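455aa long hypothetical phospho-sugar mutase (Sulfolobus tokodaii, PDB 2F7L) interconverts the 6-phosphates and 1-phosphates of glucosamine and galactosamine, a magnesium-dependent step in making UDP-N-acetylglucosamine and UDP-N-acetylgalactosamine. Local coordinates at residues 216-230 / 246-258. Residues are numbered along the deposited sequence; the frame is centred on the assembly and turned at random.
Sequences EPTFDSLKETAEVVK and RAIFIDSEGRVQW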
loop_
_atom_site.group_PDB
_atom_site.type_symbol
_atom_site.label_atom_id
_atom_site.label_comp_id
_atom_site.label_asym_id
_atom_site.label_seq_id
_atom_site.Cartn_x
_atom_site.Cartn_y
_atom_site.Cartn_z
ATOM N N GLU A 216 6.492 9.378 0.069
ATOM C CA GLU A 216 6.598 8.025 -0.429
ATOM C C GLU A 216 8.007 7.499 -0.246
ATOM O O GLU A 216 8.947 8.025 -0.823
ATOM C CB GLU A 216 6.196 7.989 -1.890
ATOM C CG GLU A 216 6.496 6.677 -2.570
ATOM C CD GLU A 216 6.403 6.785 -4.074
ATOM O OE1 GLU A 216 6.718 7.885 -4.597
ATOM O OE2 GLU A 216 6.038 5.780 -4.729
ATOM N N PRO A 217 8.172 6.445 0.572
ATOM C CA PRO A 217 9.477 5.843 0.844
ATOM C C PRO A 217 10.124 5.122 -0.343
ATOM O O PRO A 217 9.650 4.085 -0.814
ATOM C CB PRO A 217 9.177 4.919 2.021
ATOM C CG PRO A 217 7.795 4.486 1.749
ATOM C CD PRO A 217 7.121 5.766 1.348
ATOM N N THR A 218 11.227 5.689 -0.816
ATOM C CA THR A 218 11.970 5.151 -1.958
ATOM C C THR A 218 13.445 5.170 -1.592
ATOM O O THR A 218 13.839 5.847 -0.631
ATOM C CB THR A 218 11.791 6.037 -3.192
ATOM O OG1 THR A 218 12.301 7.342 -2.906
ATOM C CG2 THR A 218 10.331 6.153 -3.561
ATOM N N PHE A 219 14.261 4.429 -2.341
ATOM C CA PHE A 219 15.693 4.418 -2.064
ATOM C C PHE A 219 16.180 5.863 -2.058
ATOM O O PHE A 219 17.126 6.208 -1.355
ATOM C CB PHE A 219 16.472 3.652 -3.131
ATOM C CG PHE A 219 16.274 2.178 -3.087
ATOM C CD1 PHE A 219 15.156 1.590 -3.675
ATOM C CD2 PHE A 219 17.214 1.362 -2.482
ATOM C CE1 PHE A 219 14.980 0.191 -3.660
ATOM C CE2 PHE A 219 17.051 -0.026 -2.456
ATOM C CZ PHE A 219 15.928 -0.611 -3.049
ATOM N N ASP A 220 15.535 6.725 -2.833
ATOM C CA ASP A 220 15.981 8.105 -2.860
ATOM C C ASP A 220 15.506 8.947 -1.682
ATOM O O ASP A 220 16.277 9.737 -1.140
ATOM C CB ASP A 220 15.565 8.775 -4.161
ATOM C CG ASP A 220 16.546 9.848 -4.578
ATOM O OD1 ASP A 220 16.270 11.066 -4.391
ATOM O OD2 ASP A 220 17.625 9.447 -5.075
ATOM N N SER A 221 14.245 8.781 -1.282
ATOM C CA SER A 221 13.704 9.556 -0.173
ATOM C C SER A 221 14.242 9.065 1.154
ATOM O O SER A 221 14.340 9.834 2.109
ATOM C CB SER A 221 12.177 9.492 -0.165
ATOM O OG SER A 221 11.717 8.159 -0.052
ATOM N N LEU A 222 14.587 7.784 1.218
ATOM C CA LEU A 222 15.093 7.229 2.451
ATOM C C LEU A 222 16.573 7.484 2.559
ATOM O O LEU A 222 17.166 7.294 3.620
ATOM C CB LEU A 222 14.815 5.733 2.520
ATOM C CG LEU A 222 13.320 5.421 2.498
ATOM C CD1 LEU A 222 13.099 3.944 2.713
ATOM C CD2 LEU A 222 12.613 6.227 3.576
ATOM N N LYS A 223 17.165 7.929 1.456
ATOM C CA LYS A 223 18.594 8.221 1.409
ATOM C C LYS A 223 19.167 8.649 2.768
ATOM O O LYS A 223 20.024 7.974 3.326
ATOM C CB LYS A 223 18.870 9.328 0.375
ATOM C CG LYS A 223 19.954 9.009 -0.651
ATOM C CD LYS A 223 19.651 7.680 -1.370
ATOM C CE LYS A 223 20.405 7.512 -2.720
ATOM N NZ LYS A 223 19.946 8.515 -3.741
ATOM N N GLU A 224 18.674 9.756 3.307
ATOM C CA GLU A 224 19.188 10.267 4.569
ATOM C C GLU A 224 18.804 9.497 5.819
ATOM O O GLU A 224 19.603 9.414 6.756
ATOM C CB GLU A 224 18.782 11.716 4.761
ATOM C CG GLU A 224 19.200 12.642 3.670
ATOM C CD GLU A 224 18.673 14.020 3.931
ATOM O OE1 GLU A 224 17.433 14.144 4.085
ATOM O OE2 GLU A 224 19.483 14.979 4.007
ATOM N N THR A 225 17.598 8.940 5.875
ATOM C CA THR A 225 17.277 8.229 7.093
ATOM C C THR A 225 18.124 6.950 7.127
ATOM O O THR A 225 18.570 6.528 8.196
ATOM C CB THR A 225 15.741 7.958 7.242
ATOM O OG1 THR A 225 15.374 6.803 6.492
ATOM C CG2 THR A 225 14.930 9.167 6.768
ATOM N N ALA A 226 18.372 6.355 5.962
ATOM C CA ALA A 226 19.215 5.157 5.880
ATOM C C ALA A 226 20.539 5.509 6.575
ATOM O O ALA A 226 21.163 4.678 7.247
ATOM C CB ALA A 226 19.481 4.783 4.428
ATOM N N GLU A 227 20.960 6.758 6.408
ATOM C CA GLU A 227 22.168 7.245 7.037
ATOM C C GLU A 227 22.032 7.101 8.547
ATOM O O GLU A 227 22.686 6.271 9.158
ATOM C CB GLU A 227 22.348 8.715 6.732
ATOM C CG GLU A 227 23.755 9.083 6.459
ATOM C CD GLU A 227 24.246 8.343 5.254
ATOM O OE1 GLU A 227 24.989 7.336 5.416
ATOM O OE2 GLU A 227 23.852 8.774 4.141
ATOM N N VAL A 228 21.169 7.926 9.139
ATOM C CA VAL A 228 20.952 7.902 10.572
ATOM C C VAL A 228 20.697 6.490 11.093
ATOM O O VAL A 228 21.013 6.193 12.241
ATOM C CB VAL A 228 19.785 8.840 11.002
ATOM C CG1 VAL A 228 20.034 10.244 10.496
ATOM C CG2 VAL A 228 18.483 8.339 10.460
ATOM N N VAL A 229 20.121 5.618 10.273
ATOM C CA VAL A 229 19.906 4.243 10.733
ATOM C C VAL A 229 21.281 3.719 11.156
ATOM O O VAL A 229 21.480 3.242 12.282
ATOM C CB VAL A 229 19.375 3.317 9.608
ATOM C CG1 VAL A 229 19.761 1.884 9.898
ATOM C CG2 VAL A 229 17.874 3.421 9.501
ATOM N N LYS A 230 22.231 3.836 10.231
ATOM C CA LYS A 230 23.594 3.386 10.458
ATOM C C LYS A 230 24.261 4.150 11.596
ATOM O O LYS A 230 24.721 3.544 12.559
ATOM C CB LYS A 230 24.429 3.525 9.175
ATOM C CG LYS A 230 25.487 2.425 9.027
ATOM C CD LYS A 230 26.475 2.663 7.871
ATOM C CE LYS A 230 25.786 2.639 6.502
ATOM N NZ LYS A 230 24.814 3.769 6.280
ATOM N N ARG A 246 1.959 1.409 3.878
ATOM C CA ARG A 246 3.171 0.850 3.309
ATOM C C ARG A 246 4.293 0.810 4.341
ATOM O O ARG A 246 4.327 1.612 5.275
ATOM C CB ARG A 246 3.597 1.675 2.092
ATOM C CG ARG A 246 3.506 0.913 0.811
ATOM C CD ARG A 246 2.892 1.723 -0.283
ATOM N NE ARG A 246 3.604 2.959 -0.541
ATOM C CZ ARG A 246 3.703 3.509 -1.748
ATOM N NH1 ARG A 246 3.142 2.913 -2.793
ATOM N NH2 ARG A 246 4.330 4.674 -1.911
ATOM N N ALA A 247 5.207 -0.135 4.171
ATOM C CA ALA A 247 6.325 -0.268 5.087
ATOM C C ALA A 247 7.580 -0.813 4.398
ATOM O O ALA A 247 7.622 -1.984 4.024
ATOM C CB ALA A 247 5.933 -1.184 6.251
ATOM N N ILE A 248 8.592 0.021 4.184
ATOM C CA ILE A 248 9.811 -0.518 3.612
ATOM C C ILE A 248 10.877 -0.409 4.700
ATOM O O ILE A 248 10.999 0.620 5.370
ATOM C CB ILE A 248 10.256 0.183 2.291
ATOM C CG1 ILE A 248 10.302 1.677 2.470
ATOM C CG2 ILE A 248 9.322 -0.197 1.135
ATOM C CD1 ILE A 248 10.724 2.361 1.216
ATOM N N PHE A 249 11.609 -1.504 4.900
ATOM C CA PHE A 249 12.629 -1.595 5.942
ATOM C C PHE A 249 14.056 -1.248 5.574
ATOM O O PHE A 249 14.438 -1.226 4.400
ATOM C CB PHE A 249 12.621 -3.002 6.556
ATOM C CG PHE A 249 11.292 -3.402 7.149
ATOM C CD1 PHE A 249 10.269 -3.879 6.336
ATOM C CD2 PHE A 249 11.066 -3.295 8.525
ATOM C CE1 PHE A 249 9.036 -4.255 6.877
ATOM C CE2 PHE A 249 9.827 -3.665 9.081
ATOM C CZ PHE A 249 8.809 -4.148 8.255
ATOM N N ILE A 250 14.839 -0.986 6.612
ATOM C CA ILE A 250 16.251 -0.642 6.475
ATOM C C ILE A 250 16.964 -1.469 7.533
ATOM O O ILE A 250 16.739 -1.256 8.719
ATOM C CB ILE A 250 16.471 0.857 6.747
ATOM C CG1 ILE A 250 15.540 1.679 5.849
ATOM C CG2 ILE A 250 17.911 1.235 6.471
ATOM C CD1 ILE A 250 15.607 3.174 6.108
ATOM N N ASP A 251 17.802 -2.418 7.114
ATOM C CA ASP A 251 18.504 -3.288 8.063
ATOM C C ASP A 251 19.692 -2.662 8.794
ATOM O O ASP A 251 20.075 -1.511 8.545
ATOM C CB ASP A 251 18.979 -4.555 7.373
ATOM C CG ASP A 251 20.037 -4.280 6.321
ATOM O OD1 ASP A 251 20.744 -3.245 6.439
ATOM O OD2 ASP A 251 20.165 -5.111 5.382
ATOM N N SER A 252 20.268 -3.446 9.702
ATOM C CA SER A 252 21.406 -3.031 10.527
ATOM C C SER A 252 22.568 -2.401 9.760
ATOM O O SER A 252 23.294 -1.578 10.307
ATOM C CB SER A 252 21.900 -4.228 11.325
ATOM O OG SER A 252 21.498 -5.438 10.691
ATOM N N GLU A 253 22.738 -2.786 8.497
ATOM C CA GLU A 253 23.808 -2.241 7.661
ATOM C C GLU A 253 23.494 -0.832 7.203
ATOM O O GLU A 253 24.367 -0.120 6.717
ATOM C CB GLU A 253 24.033 -3.118 6.427
ATOM C CG GLU A 253 24.389 -4.559 6.733
ATOM C CD GLU A 253 25.639 -4.701 7.599
ATOM O OE1 GLU A 253 26.032 -3.712 8.271
ATOM O OE2 GLU A 253 26.218 -5.822 7.614
ATOM N N GLY A 254 22.239 -0.430 7.348
ATOM C CA GLY A 254 21.857 0.911 6.940
ATOM C C GLY A 254 21.500 0.953 5.471
ATOM O O GLY A 254 21.614 1.989 4.823
ATOM N N ARG A 255 21.090 -0.189 4.939
ATOM C CA ARG A 255 20.710 -0.262 3.539
ATOM C C ARG A 255 19.210 -0.516 3.442
ATOM O O ARG A 255 18.671 -1.397 4.130
ATOM C CB ARG A 255 21.506 -1.375 2.832
ATOM C CG ARG A 255 21.562 -2.663 3.601
ATOM C CD ARG A 255 22.598 -3.638 3.049
ATOM N NE ARG A 255 22.477 -4.907 3.756
ATOM C CZ ARG A 255 22.870 -6.073 3.274
ATOM N NH1 ARG A 255 23.423 -6.127 2.078
ATOM N NH2 ARG A 255 22.667 -7.189 3.962
ATOM N N VAL A 256 18.529 0.260 2.605
ATOM C CA VAL A 256 17.100 0.067 2.485
ATOM C C VAL A 256 16.823 -1.208 1.681
ATOM O O VAL A 256 17.577 -1.555 0.774
ATOM C CB VAL A 256 16.390 1.318 1.844
ATOM C CG1 VAL A 256 17.284 2.531 1.913
ATOM C CG2 VAL A 256 15.959 1.022 0.437
ATOM N N GLN A 257 15.755 -1.907 2.054
ATOM C CA GLN A 257 15.337 -3.142 1.398
ATOM C C GLN A 257 14.006 -2.884 0.683
ATOM O O GLN A 257 13.117 -2.232 1.223
ATOM C CB GLN A 257 15.158 -4.235 2.447
ATOM C CG GLN A 257 16.421 -4.548 3.259
ATOM C CD GLN A 257 17.485 -5.246 2.423
ATOM O OE1 GLN A 257 17.178 -5.869 1.402
ATOM N NE2 GLN A 257 18.730 -5.161 2.861
ATOM N N TRP A 258 13.855 -3.397 -0.528
ATOM C CA TRP A 258 12.626 -3.135 -1.260
ATOM C C TRP A 258 11.413 -3.945 -0.804
ATOM O O TRP A 258 11.525 -5.068 -0.285
ATOM C CB TRP A 258 12.841 -3.311 -2.765
ATOM C CG TRP A 258 11.911 -2.443 -3.572
ATOM C CD1 TRP A 258 11.164 -2.821 -4.656
ATOM C CD2 TRP A 258 11.544 -1.080 -3.291
ATOM N NE1 TRP A 258 10.350 -1.788 -5.054
ATOM C CE2 TRP A 258 10.562 -0.709 -4.234
ATOM C CE3 TRP A 258 11.945 -0.140 -2.330
ATOM C CZ2 TRP A 258 9.969 0.561 -4.238
ATOM C CZ3 TRP A 258 11.350 1.121 -2.334
ATOM C CH2 TRP A 258 10.378 1.456 -3.281
#
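Glu-216 and Arg-246 form the one salt bridge between the segments, a weak one, with NH2 of Arg-246 3.5 Å from OE2 of Glu-216. Carboxylate and guanidinium planes lie only 13° apart. Arg-246 also adjoins Asp-241 and Asp-245, probable magnesium ligands. The contact belongs to alpha/beta/alpha domain II of the phosphohexose mutase family. Helix 223-230 packs on strand 248-251, the antiparallel edge strand of a mixed sheet, at 39° and 9.0 Å between axes. Asp-251 opens a type I beta turn ending at Gly-254. Its OD2 holds the returning chain, accepting from Arg-255 NE at 2.8 Å on its syn lone pair and from Gln-257 NE2 above the carboxylate plane. Further out the packing is apolar. Val-229 has CG1 anti to its backbone nitrogen (chi1 154°), which lays CG2 against CG2 of Ile-250 at 3.7 Å. Val-256 CG2 lies over one face of Phe-219, a CH-pi arrangement whose modelled closeness is doubtful. The Phe-219 ring is slid aside from the six-membered ring of Trp-258, centroids 5.2 Å apart. Trp-258 NE1 bonds Glu-327. With an alanine here, Phe-219 is likely to lose its ring neighbour and Glu-327 its N-H donor. At the indole's edge, CH2 of Trp-258 sits 3.7 Å from the backbone O of Pro-217.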